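Local structure of projannalysin (Methanocaldococcus jannaschii, 4JIX) at residues I21-N26 / H75-S80; I69-I74 / I85-E90; I40-F45 / T49-K54. The protein is the zymogen of a soluble zinc metallopeptidase of the minigluzincin type and, once activated, probably hydrolyses peptide bonds. The protein carries 1 engineered substitution. One frame throughout, in Å; residues are numbered along the deposited sequence.

Interaction 1: I21-N26 / H75-S80; sequences ISLNIN and HFKIKS. With ZN (zinc ion), chain C.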
loop_
_atom_site.group_PDB
_atom_site.type_symbol
_atom_site.label_atom_id
_atom_site.label_comp_id
_atom_site.label_asym_id
_atom_site.label_seq_id
_atom_site.Cartn_x
_atom_site.Cartn_y
_atom_site.Cartn_z
ATOM N N ILE A 21 -4.484 -23.791 -4.964
ATOM C CA ILE A 21 -4.676 -24.736 -6.074
ATOM C C ILE A 21 -3.760 -24.344 -7.258
ATOM O O ILE A 21 -2.983 -25.190 -7.693
ATOM C CB ILE A 21 -6.171 -24.893 -6.510
ATOM C CG1 ILE A 21 -6.976 -25.642 -5.418
ATOM C CG2 ILE A 21 -6.291 -25.658 -7.860
ATOM C CD1 ILE A 21 -8.584 -25.528 -5.514
ATOM N N SER A 22 -3.805 -23.058 -7.722
ATOM C CA SER A 22 -3.006 -22.594 -8.870
ATOM C C SER A 22 -1.495 -22.709 -8.606
ATOM O O SER A 22 -0.747 -23.044 -9.524
ATOM C CB SER A 22 -3.379 -21.166 -9.266
ATOM O OG SER A 22 -2.954 -20.228 -8.287
ATOM N N LEU A 23 -1.054 -22.498 -7.347
ATOM C CA LEU A 23 0.360 -22.631 -6.983
ATOM C C LEU A 23 0.748 -24.071 -6.668
ATOM O O LEU A 23 1.929 -24.337 -6.453
ATOM C CB LEU A 23 0.714 -21.743 -5.781
ATOM C CG LEU A 23 0.905 -20.244 -6.050
ATOM C CD1 LEU A 23 1.118 -19.501 -4.737
ATOM C CD2 LEU A 23 2.093 -19.982 -7.001
ATOM N N ASN A 24 -0.227 -25.003 -6.648
ATOM C CA ASN A 24 -0.033 -26.434 -6.341
ATOM C C ASN A 24 0.582 -26.636 -4.926
ATOM O O ASN A 24 1.549 -27.385 -4.748
ATOM C CB ASN A 24 0.804 -27.142 -7.425
ATOM C CG ASN A 24 0.735 -28.655 -7.383
ATOM O OD1 ASN A 24 -0.324 -29.259 -7.175
ATOM N ND2 ASN A 24 1.872 -29.303 -7.583
ATOM N N ILE A 25 0.024 -25.935 -3.930
ATOM C CA ILE A 25 0.446 -26.062 -2.528
ATOM C C ILE A 25 -0.551 -27.006 -1.823
ATOM O O ILE A 25 -1.745 -26.673 -1.710
ATOM C CB ILE A 25 0.541 -24.671 -1.813
ATOM C CG1 ILE A 25 1.622 -23.741 -2.439
ATOM C CG2 ILE A 25 0.761 -24.834 -0.287
ATOM C CD1 ILE A 25 1.479 -22.208 -2.048
ATOM N N ASN A 26 -0.077 -28.176 -1.359
ATOM C CA ASN A 26 -0.943 -29.099 -0.617
ATOM C C ASN A 26 -0.593 -29.104 0.874
ATOM O O ASN A 26 -1.099 -29.938 1.627
ATOM C CB ASN A 26 -0.948 -30.533 -1.168
ATOM C CG ASN A 26 -2.076 -31.369 -0.561
ATOM O OD1 ASN A 26 -3.196 -30.888 -0.339
ATOM N ND2 ASN A 26 -1.787 -32.598 -0.177
ATOM N N HIS A 75 6.055 -16.976 -1.410
ATOM C CA HIS A 75 7.103 -17.161 -0.398
ATOM C C HIS A 75 7.002 -18.568 0.213
ATOM O O HIS A 75 8.009 -19.255 0.342
ATOM C CB HIS A 75 6.987 -16.118 0.735
ATOM C CG HIS A 75 7.480 -14.754 0.385
ATOM N ND1 HIS A 75 8.795 -14.532 0.022
ATOM C CD2 HIS A 75 6.824 -13.573 0.398
ATOM C CE1 HIS A 75 8.899 -13.230 -0.176
ATOM N NE2 HIS A 75 7.739 -12.613 0.036
ATOM N N PHE A 76 5.782 -18.979 0.589
ATOM C CA PHE A 76 5.560 -20.283 1.188
ATOM C C PHE A 76 5.922 -21.392 0.197
ATOM O O PHE A 76 6.602 -22.346 0.585
ATOM C CB PHE A 76 4.108 -20.431 1.685
ATOM C CG PHE A 76 3.804 -21.747 2.377
ATOM C CD1 PHE A 76 2.617 -22.430 2.120
ATOM C CD2 PHE A 76 4.686 -22.281 3.321
ATOM C CE1 PHE A 76 2.322 -23.627 2.782
ATOM C CE2 PHE A 76 4.386 -23.475 3.986
ATOM C CZ PHE A 76 3.213 -24.146 3.702
ATOM N N LYS A 77 5.525 -21.238 -1.087
ATOM C CA LYS A 77 5.824 -22.249 -2.104
ATOM C C LYS A 77 7.341 -22.441 -2.337
ATOM O O LYS A 77 7.799 -23.579 -2.409
ATOM C CB LYS A 77 5.143 -21.915 -3.440
ATOM C CG LYS A 77 5.087 -23.139 -4.354
ATOM C CD LYS A 77 5.003 -22.751 -5.786
ATOM C CE LYS A 77 5.085 -23.957 -6.682
ATOM N NZ LYS A 77 4.329 -23.720 -7.938
ATOM N N ILE A 78 8.100 -21.344 -2.468
ATOM C CA ILE A 78 9.533 -21.410 -2.776
ATOM C C ILE A 78 10.408 -21.592 -1.506
ATOM O O ILE A 78 11.627 -21.755 -1.626
ATOM C CB ILE A 78 9.975 -20.169 -3.608
ATOM C CG1 ILE A 78 9.885 -18.849 -2.789
ATOM C CG2 ILE A 78 9.176 -20.103 -4.927
ATOM C CD1 ILE A 78 10.564 -17.662 -3.373
ATOM N N LYS A 79 9.790 -21.564 -0.310
ATOM C CA LYS A 79 10.473 -21.696 0.983
ATOM C C LYS A 79 11.577 -20.622 1.114
ATOM O O LYS A 79 12.734 -20.925 1.426
ATOM C CB LYS A 79 11.035 -23.130 1.194
ATOM C CG LYS A 79 9.971 -24.258 1.092
ATOM C CD LYS A 79 8.924 -24.194 2.231
ATOM C CE LYS A 79 7.869 -25.287 2.181
ATOM N NZ LYS A 79 6.909 -25.097 1.071
ATOM N N SER A 80 11.203 -19.361 0.839
ATOM C CA SER A 80 12.124 -18.229 0.934
ATOM C C SER A 80 11.378 -16.982 1.321
ATOM O O SER A 80 10.330 -16.706 0.749
ATOM C CB SER A 80 12.850 -17.996 -0.391
ATOM O OG SER A 80 13.717 -16.875 -0.302
HETATM ZN ZN ZN C . 7.607 -10.519 0.405
HETATM O O HOH W 1 7.493 -8.387 0.856
#

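Interaction 2: I69-I74 / I85-E90; sequences ILHELI and IKFENE. With ZN (zinc ion), chain C.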
loop_
_atom_site.group_PDB
_atom_site.type_symbol
_atom_site.label_atom_id
_atom_site.label_comp_id
_atom_site.label_asym_id
_atom_site.label_seq_id
_atom_site.Cartn_x
_atom_site.Cartn_y
_atom_site.Cartn_z
ATOM N N ILE A 69 -2.421 -11.966 -1.292
ATOM C CA ILE A 69 -2.373 -13.366 -0.856
ATOM C C ILE A 69 -1.369 -14.129 -1.724
ATOM O O ILE A 69 -0.601 -14.927 -1.183
ATOM C CB ILE A 69 -3.784 -14.018 -0.871
ATOM C CG1 ILE A 69 -4.719 -13.345 0.166
ATOM C CG2 ILE A 69 -3.702 -15.541 -0.614
ATOM C CD1 ILE A 69 -6.246 -13.555 -0.109
ATOM N N LEU A 70 -1.384 -13.898 -3.063
ATOM C CA LEU A 70 -0.443 -14.512 -4.006
ATOM C C LEU A 70 0.996 -14.215 -3.583
ATOM O O LEU A 70 1.822 -15.122 -3.595
ATOM C CB LEU A 70 -0.678 -14.005 -5.441
ATOM C CG LEU A 70 0.233 -14.564 -6.555
ATOM C CD1 LEU A 70 0.007 -16.082 -6.805
ATOM C CD2 LEU A 70 0.053 -13.779 -7.859
ATOM N N HIS A 71 1.287 -12.965 -3.198
ATOM C CA HIS A 71 2.633 -12.593 -2.740
ATOM C C HIS A 71 3.075 -13.488 -1.563
ATOM O O HIS A 71 4.153 -14.072 -1.611
ATOM C CB HIS A 71 2.701 -11.101 -2.318
ATOM C CG HIS A 71 4.088 -10.668 -1.920
ATOM N ND1 HIS A 71 4.924 -10.018 -2.809
ATOM C CD2 HIS A 71 4.748 -10.853 -0.753
ATOM C CE1 HIS A 71 6.052 -9.789 -2.146
ATOM N NE2 HIS A 71 6.007 -10.310 -0.912
ATOM N N GLU A 72 2.249 -13.583 -0.517
ATOM C CA GLU A 72 2.609 -14.381 0.670
ATOM C C GLU A 72 2.779 -15.864 0.367
ATOM O O GLU A 72 3.634 -16.526 0.963
ATOM C CB GLU A 72 1.534 -14.257 1.761
ATOM C CG GLU A 72 1.117 -12.835 2.083
ATOM C CD GLU A 72 2.234 -11.940 2.560
ATOM O OE1 GLU A 72 3.281 -12.459 3.004
ATOM O OE2 GLU A 72 2.077 -10.707 2.438
ATOM N N LEU A 73 1.900 -16.395 -0.493
ATOM C CA LEU A 73 1.891 -17.815 -0.770
ATOM C C LEU A 73 3.001 -18.216 -1.736
ATOM O O LEU A 73 3.453 -19.354 -1.651
ATOM C CB LEU A 73 0.495 -18.299 -1.207
ATOM C CG LEU A 73 -0.593 -18.217 -0.093
ATOM C CD1 LEU A 73 -1.915 -18.787 -0.561
ATOM C CD2 LEU A 73 -0.152 -18.942 1.214
ATOM N N ILE A 74 3.514 -17.284 -2.567
ATOM C CA ILE A 74 4.688 -17.571 -3.405
ATOM C C ILE A 74 5.881 -17.827 -2.456
ATOM O O ILE A 74 6.569 -18.833 -2.626
ATOM C CB ILE A 74 4.988 -16.473 -4.469
ATOM C CG1 ILE A 74 3.921 -16.515 -5.594
ATOM C CG2 ILE A 74 6.418 -16.650 -5.074
ATOM C CD1 ILE A 74 3.933 -15.275 -6.483
ATOM N N ILE A 85 15.143 -14.401 -7.936
ATOM C CA ILE A 85 14.704 -14.831 -9.266
ATOM C C ILE A 85 13.646 -15.950 -9.127
ATOM O O ILE A 85 12.705 -15.969 -9.916
ATOM C CB ILE A 85 15.903 -15.235 -10.187
ATOM C CG1 ILE A 85 15.456 -15.396 -11.663
ATOM C CG2 ILE A 85 16.673 -16.467 -9.671
ATOM C CD1 ILE A 85 16.520 -15.068 -12.710
ATOM N N LYS A 86 13.758 -16.825 -8.098
ATOM C CA LYS A 86 12.790 -17.903 -7.845
ATOM C C LYS A 86 11.407 -17.324 -7.454
ATOM O O LYS A 86 10.380 -17.892 -7.824
ATOM C CB LYS A 86 13.302 -18.881 -6.786
ATOM C CG LYS A 86 14.473 -19.733 -7.284
ATOM C CD LYS A 86 14.649 -20.997 -6.453
ATOM C CE LYS A 86 16.039 -21.594 -6.551
ATOM N NZ LYS A 86 16.357 -22.081 -7.918
ATOM N N PHE A 87 11.386 -16.153 -6.786
ATOM C CA PHE A 87 10.134 -15.464 -6.460
ATOM C C PHE A 87 9.534 -14.903 -7.753
ATOM O O PHE A 87 8.357 -15.153 -8.044
ATOM C CB PHE A 87 10.352 -14.336 -5.428
ATOM C CG PHE A 87 9.057 -13.755 -4.904
ATOM C CD1 PHE A 87 8.515 -14.195 -3.701
ATOM C CD2 PHE A 87 8.365 -12.786 -5.630
ATOM C CE1 PHE A 87 7.292 -13.687 -3.240
ATOM C CE2 PHE A 87 7.133 -12.297 -5.180
ATOM C CZ PHE A 87 6.609 -12.748 -3.984
ATOM N N GLU A 88 10.363 -14.164 -8.533
ATOM C CA GLU A 88 9.965 -13.565 -9.812
ATOM C C GLU A 88 9.449 -14.621 -10.788
ATOM O O GLU A 88 8.441 -14.374 -11.439
ATOM C CB GLU A 88 11.121 -12.791 -10.450
ATOM C CG GLU A 88 11.361 -11.430 -9.818
ATOM C CD GLU A 88 12.507 -10.634 -10.419
ATOM O OE1 GLU A 88 13.154 -9.867 -9.667
ATOM O OE2 GLU A 88 12.757 -10.771 -11.640
ATOM N N ASN A 89 10.091 -15.809 -10.845
ATOM C CA ASN A 89 9.683 -16.905 -11.734
ATOM C C ASN A 89 8.236 -17.350 -11.482
ATOM O O ASN A 89 7.506 -17.581 -12.449
ATOM C CB ASN A 89 10.627 -18.114 -11.623
ATOM C CG ASN A 89 12.008 -17.917 -12.209
ATOM O OD1 ASN A 89 12.923 -18.698 -11.933
ATOM N ND2 ASN A 89 12.215 -16.848 -12.981
ATOM N N GLU A 90 7.818 -17.458 -10.202
ATOM C CA GLU A 90 6.448 -17.851 -9.850
ATOM C C GLU A 90 5.464 -16.734 -10.147
ATOM O O GLU A 90 4.403 -16.994 -10.711
ATOM C CB GLU A 90 6.318 -18.256 -8.371
ATOM C CG GLU A 90 7.169 -19.443 -7.956
ATOM C CD GLU A 90 6.820 -20.792 -8.559
ATOM O OE1 GLU A 90 5.643 -21.005 -8.933
ATOM O OE2 GLU A 90 7.728 -21.653 -8.617
HETATM ZN ZN ZN C . 7.607 -10.519 0.405
HETATM O O HOH W 1 7.493 -8.387 0.856
#

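Interaction 3: I40-F45 / T49-K54; sequences IASFSF and TLRLNK. With SO4 (sulfate ion), chain E.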
loop_
_atom_site.group_PDB
_atom_site.type_symbol
_atom_site.label_atom_id
_atom_site.label_comp_id
_atom_site.label_asym_id
_atom_site.label_seq_id
_atom_site.Cartn_x
_atom_site.Cartn_y
_atom_site.Cartn_z
ATOM N N ILE A 40 -0.402 -5.174 6.244
ATOM C CA ILE A 40 -1.723 -5.505 5.739
ATOM C C ILE A 40 -1.763 -7.044 5.524
ATOM O O ILE A 40 -2.838 -7.632 5.525
ATOM C CB ILE A 40 -2.181 -4.668 4.520
ATOM C CG1 ILE A 40 -1.330 -4.919 3.274
ATOM C CG2 ILE A 40 -2.240 -3.163 4.901
ATOM C CD1 ILE A 40 -1.836 -4.138 1.937
ATOM N N ALA A 41 -0.583 -7.688 5.404
ATOM C CA ALA A 41 -0.479 -9.141 5.262
ATOM C C ALA A 41 0.900 -9.652 5.657
ATOM O O ALA A 41 1.906 -8.963 5.503
ATOM C CB ALA A 41 -0.800 -9.575 3.837
ATOM N N SER A 42 0.939 -10.887 6.160
ATOM C CA SER A 42 2.185 -11.550 6.535
ATOM C C SER A 42 1.985 -13.061 6.469
ATOM O O SER A 42 0.862 -13.549 6.363
ATOM C CB SER A 42 2.653 -11.129 7.932
ATOM O OG SER A 42 1.692 -11.496 8.903
ATOM N N PHE A 43 3.081 -13.786 6.514
ATOM C CA PHE A 43 3.059 -15.236 6.510
ATOM C C PHE A 43 4.103 -15.713 7.480
ATOM O O PHE A 43 5.265 -15.307 7.382
ATOM C CB PHE A 43 3.297 -15.820 5.105
ATOM C CG PHE A 43 3.132 -17.317 5.105
ATOM C CD1 PHE A 43 1.870 -17.894 5.012
ATOM C CD2 PHE A 43 4.230 -18.156 5.291
ATOM C CE1 PHE A 43 1.710 -19.280 5.076
ATOM C CE2 PHE A 43 4.065 -19.542 5.365
ATOM C CZ PHE A 43 2.808 -20.093 5.260
ATOM N N SER A 44 3.704 -16.598 8.399
ATOM C CA SER A 44 4.642 -17.154 9.350
ATOM C C SER A 44 4.984 -18.583 8.956
ATOM O O SER A 44 4.095 -19.421 8.934
ATOM C CB SER A 44 4.073 -17.097 10.767
ATOM O OG SER A 44 4.800 -17.961 11.630
ATOM N N PHE A 45 6.259 -18.871 8.649
ATOM C CA PHE A 45 6.705 -20.240 8.331
ATOM C C PHE A 45 6.658 -21.136 9.571
ATOM O O PHE A 45 6.454 -22.342 9.444
ATOM C CB PHE A 45 8.139 -20.245 7.770
ATOM C CG PHE A 45 8.226 -19.881 6.310
ATOM C CD1 PHE A 45 8.360 -18.553 5.913
ATOM C CD2 PHE A 45 8.168 -20.866 5.325
ATOM C CE1 PHE A 45 8.420 -18.215 4.552
ATOM C CE2 PHE A 45 8.249 -20.529 3.968
ATOM C CZ PHE A 45 8.388 -19.211 3.589
ATOM N N THR A 49 0.921 -19.743 9.074
ATOM C CA THR A 49 -0.249 -18.888 9.224
ATOM C C THR A 49 -0.186 -17.709 8.279
ATOM O O THR A 49 0.754 -16.908 8.328
ATOM C CB THR A 49 -0.373 -18.421 10.687
ATOM O OG1 THR A 49 -0.516 -19.566 11.520
ATOM C CG2 THR A 49 -1.535 -17.472 10.919
ATOM N N LEU A 50 -1.220 -17.584 7.448
ATOM C CA LEU A 50 -1.389 -16.435 6.576
ATOM C C LEU A 50 -2.181 -15.423 7.397
ATOM O O LEU A 50 -3.281 -15.757 7.858
ATOM C CB LEU A 50 -2.125 -16.848 5.271
ATOM C CG LEU A 50 -2.583 -15.716 4.326
ATOM C CD1 LEU A 50 -1.401 -15.037 3.660
ATOM C CD2 LEU A 50 -3.504 -16.251 3.243
ATOM N N ARG A 51 -1.602 -14.239 7.668
ATOM C CA ARG A 51 -2.297 -13.203 8.442
ATOM C C ARG A 51 -2.746 -12.092 7.512
ATOM O O ARG A 51 -1.956 -11.621 6.696
ATOM C CB ARG A 51 -1.430 -12.644 9.586
ATOM C CG ARG A 51 -1.213 -13.663 10.689
ATOM C CD ARG A 51 -0.654 -13.080 11.974
ATOM N NE ARG A 51 -0.714 -14.066 13.061
ATOM C CZ ARG A 51 0.217 -14.990 13.298
ATOM N NH1 ARG A 51 1.310 -15.051 12.546
ATOM N NH2 ARG A 51 0.064 -15.853 14.294
ATOM N N LEU A 52 -4.028 -11.718 7.596
ATOM C CA LEU A 52 -4.593 -10.676 6.733
ATOM C C LEU A 52 -5.261 -9.612 7.574
ATOM O O LEU A 52 -5.995 -9.941 8.510
ATOM C CB LEU A 52 -5.602 -11.270 5.723
ATOM C CG LEU A 52 -5.078 -12.358 4.763
ATOM C CD1 LEU A 52 -6.228 -13.040 4.045
ATOM C CD2 LEU A 52 -4.090 -11.788 3.742
ATOM N N ASN A 53 -5.001 -8.340 7.250
ATOM C CA ASN A 53 -5.579 -7.215 7.968
ATOM C C ASN A 53 -7.093 -7.187 7.733
ATOM O O ASN A 53 -7.551 -7.171 6.586
ATOM C CB ASN A 53 -4.913 -5.919 7.536
ATOM C CG ASN A 53 -5.490 -4.679 8.155
ATOM O OD1 ASN A 53 -6.634 -4.288 7.890
ATOM N ND2 ASN A 53 -4.679 -4.003 8.933
ATOM N N LYS A 54 -7.857 -7.176 8.832
ATOM C CA LYS A 54 -9.322 -7.208 8.847
ATOM C C LYS A 54 -9.976 -6.096 8.001
ATOM O O LYS A 54 -10.873 -6.406 7.220
ATOM C CB LYS A 54 -9.851 -7.165 10.290
ATOM C CG LYS A 54 -11.343 -7.484 10.396
ATOM C CD LYS A 54 -11.763 -7.766 11.827
ATOM C CE LYS A 54 -13.234 -8.079 11.940
ATOM N NZ LYS A 54 -14.067 -6.850 11.877
HETATM S S SO4 E . 3.720 -16.780 14.822
HETATM O O1 SO4 E . 2.576 -17.324 14.087
HETATM O O2 SO4 E . 4.960 -17.365 14.315
HETATM O O3 SO4 E . 3.763 -15.333 14.642
HETATM O O4 SO4 E . 3.577 -17.080 16.247
#

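Interaction 1: I21-N26 / H75-S80
Lys77 NZ has two partners: it gives a hydrogen bond of 2.9 Å to Leu23 O, and it forms a salt bridge with Glu90 of helix 85-91. The approach to the carbonyl is not ideal, since the C=O...N angle is 131° and the nitrogen stands above the carbonyl plane. The lysine gets there with CG anti to its backbone N (chi1 -163°) and the rest of the chain extended, its CD riding past Leu23 CD2 at 4.2 Å. Leu23 stands just before the turn in which Asn24, with positive phi, ends helix 12-22 in a Schellman motif, Asn24 N being bonded to Ile21 O at 3.0 Å. Beyond that turn Ile25 points back at helix 62-78 and divides its branches. Ile25 CD1 lies against Lys77 CB at 3.9 Å, whereas Ile25 CG2 comes obliquely to Phe76 CE1 at 3.6 Å, and the ring is backed by Phe43 of the strand 41-44. Just before Phe76 on the same helix, His75 binds the zinc ion through NE2 at 2.1 Å, together with His71 and His83. Its other ring nitrogen, ND1, donates to Ser80 O at 2.8 Å, with an N-H...O angle of 144°, which probably helps hold the imidazole's rotation with NE2 toward the metal.

Interaction 2: I69-I74 / I85-E90
The zinc site of this gluzincin-type peptidase is backed by the contact of 69-74 with 85-90. His71 and Glu72 begin the HExxH sequence on helix 62-78, which His75 completes, and His83 is the third histidine on the metal. The short helical segments meet at 133° between their N-to-C directions, with axes 10.5 Å apart at closest approach, a spacing that side chains must fill. Phe87 and Ile74 do this in nearly equal measure. In Phe87, CG is anti to the backbone N (chi1 -171°), which carries the ring across to helix 62-78, where Phe87 CZ sits over one face of the His71 imidazole, 3.4 Å from His71 ND1. The two ring planes are inclined at 51°, with centroids 4.8 Å apart. His71 NE2, on the far side of the imidazole from CG, holds the zinc ion at 2.1 Å. The Phe87 ring also meets the rings of His75 and His83, so it packs against all three histidine ligands. Were Phe87 replaced by an alanine, the face of His71 would probably lose its cover, and the imidazole would be freer to tilt against its metal bond. Next to this pair, Ile74 works as a branched wedge. Ile74 CG2 makes a CH-pi contact over the face of the Phe87 ring, near the ring normal and 3.7 Å from the centroid. The same methyl also touches Glu90, whose chain bends at chi2 and turns its carboxylate away from the isoleucine. What remains against Ile74 is the aliphatic root of that glutamate: Glu90 CB lies 3.7 Å from Ile74 CG2.

Interaction 3: I40-F45 / T49-K54
Arg51 and Ser42 form a hydrogen-bonded antiparallel pair in the hairpin of strands 41-44 and 49-53, with Arg51 N giving to Ser42 O at 2.9 Å (N-H...O 167°) and Ser42 N giving back to Arg51 O at 3.0 Å. From this pair the arginine side chain can be traced outward. Arg51 CB meets Ser42 OG at 3.4 Å, the hydroxyl lying between backbone N and carbonyl carbon of its own residue (chi1 62°). CG and CD run past the same oxygen at longer range, extended along the sheet face that carries Ser42, Ser44 and Thr49. NE forms a salt bridge with Glu32 of the adjoining strand 30-34. At CZ the flat group has Thr49 CG2 over the centre of one face. NH1 and NH2 both donate to O1 of a sulfate ion, NH2 at 2.9 Å, and that oxygen lies at the edge of the guanidinium, in its plane. Ser44 OG, anti to its backbone N (chi1 164°), reaches the same ion through O2 at 2.8 Å, and Thr47 of the turn adds a further bond. On the other face the hairpin's own side chains are apolar, with Glu72 of helix 62-78 packed against them: Ala41 CB touches Leu52 CD2 at 4.0 Å, and Phe43 CD1 touches Leu50 CB at 4.1 Å. The sulfate probably came from the crystallisation liquor, so it marks no proven ligand; yet a guanidinium tied to Glu32 at NE while its two terminal nitrogens converge on one oxygen, beside serine and threonine hydroxyls, is consistent with a local setting that can hold an anion.

From the N terminus, helix 12-22 runs into 21-26, the first half of interaction 1, whose loop closes only at 75-80. Within that span lies the whole of interaction 3, a short hairpin with three residues between its segments. Interaction 2 starts at 69-74, before interaction 1 has closed, and ends at 85-90, so these two cross; both use helix 62-78 and both reach the zinc ion. The ends of interactions 1 and 2 are also joined by Lys77 and Glu90. The sheet meets the helix through Glu72, which packs on Ala41 and Leu50, and through Phe43 against Phe76.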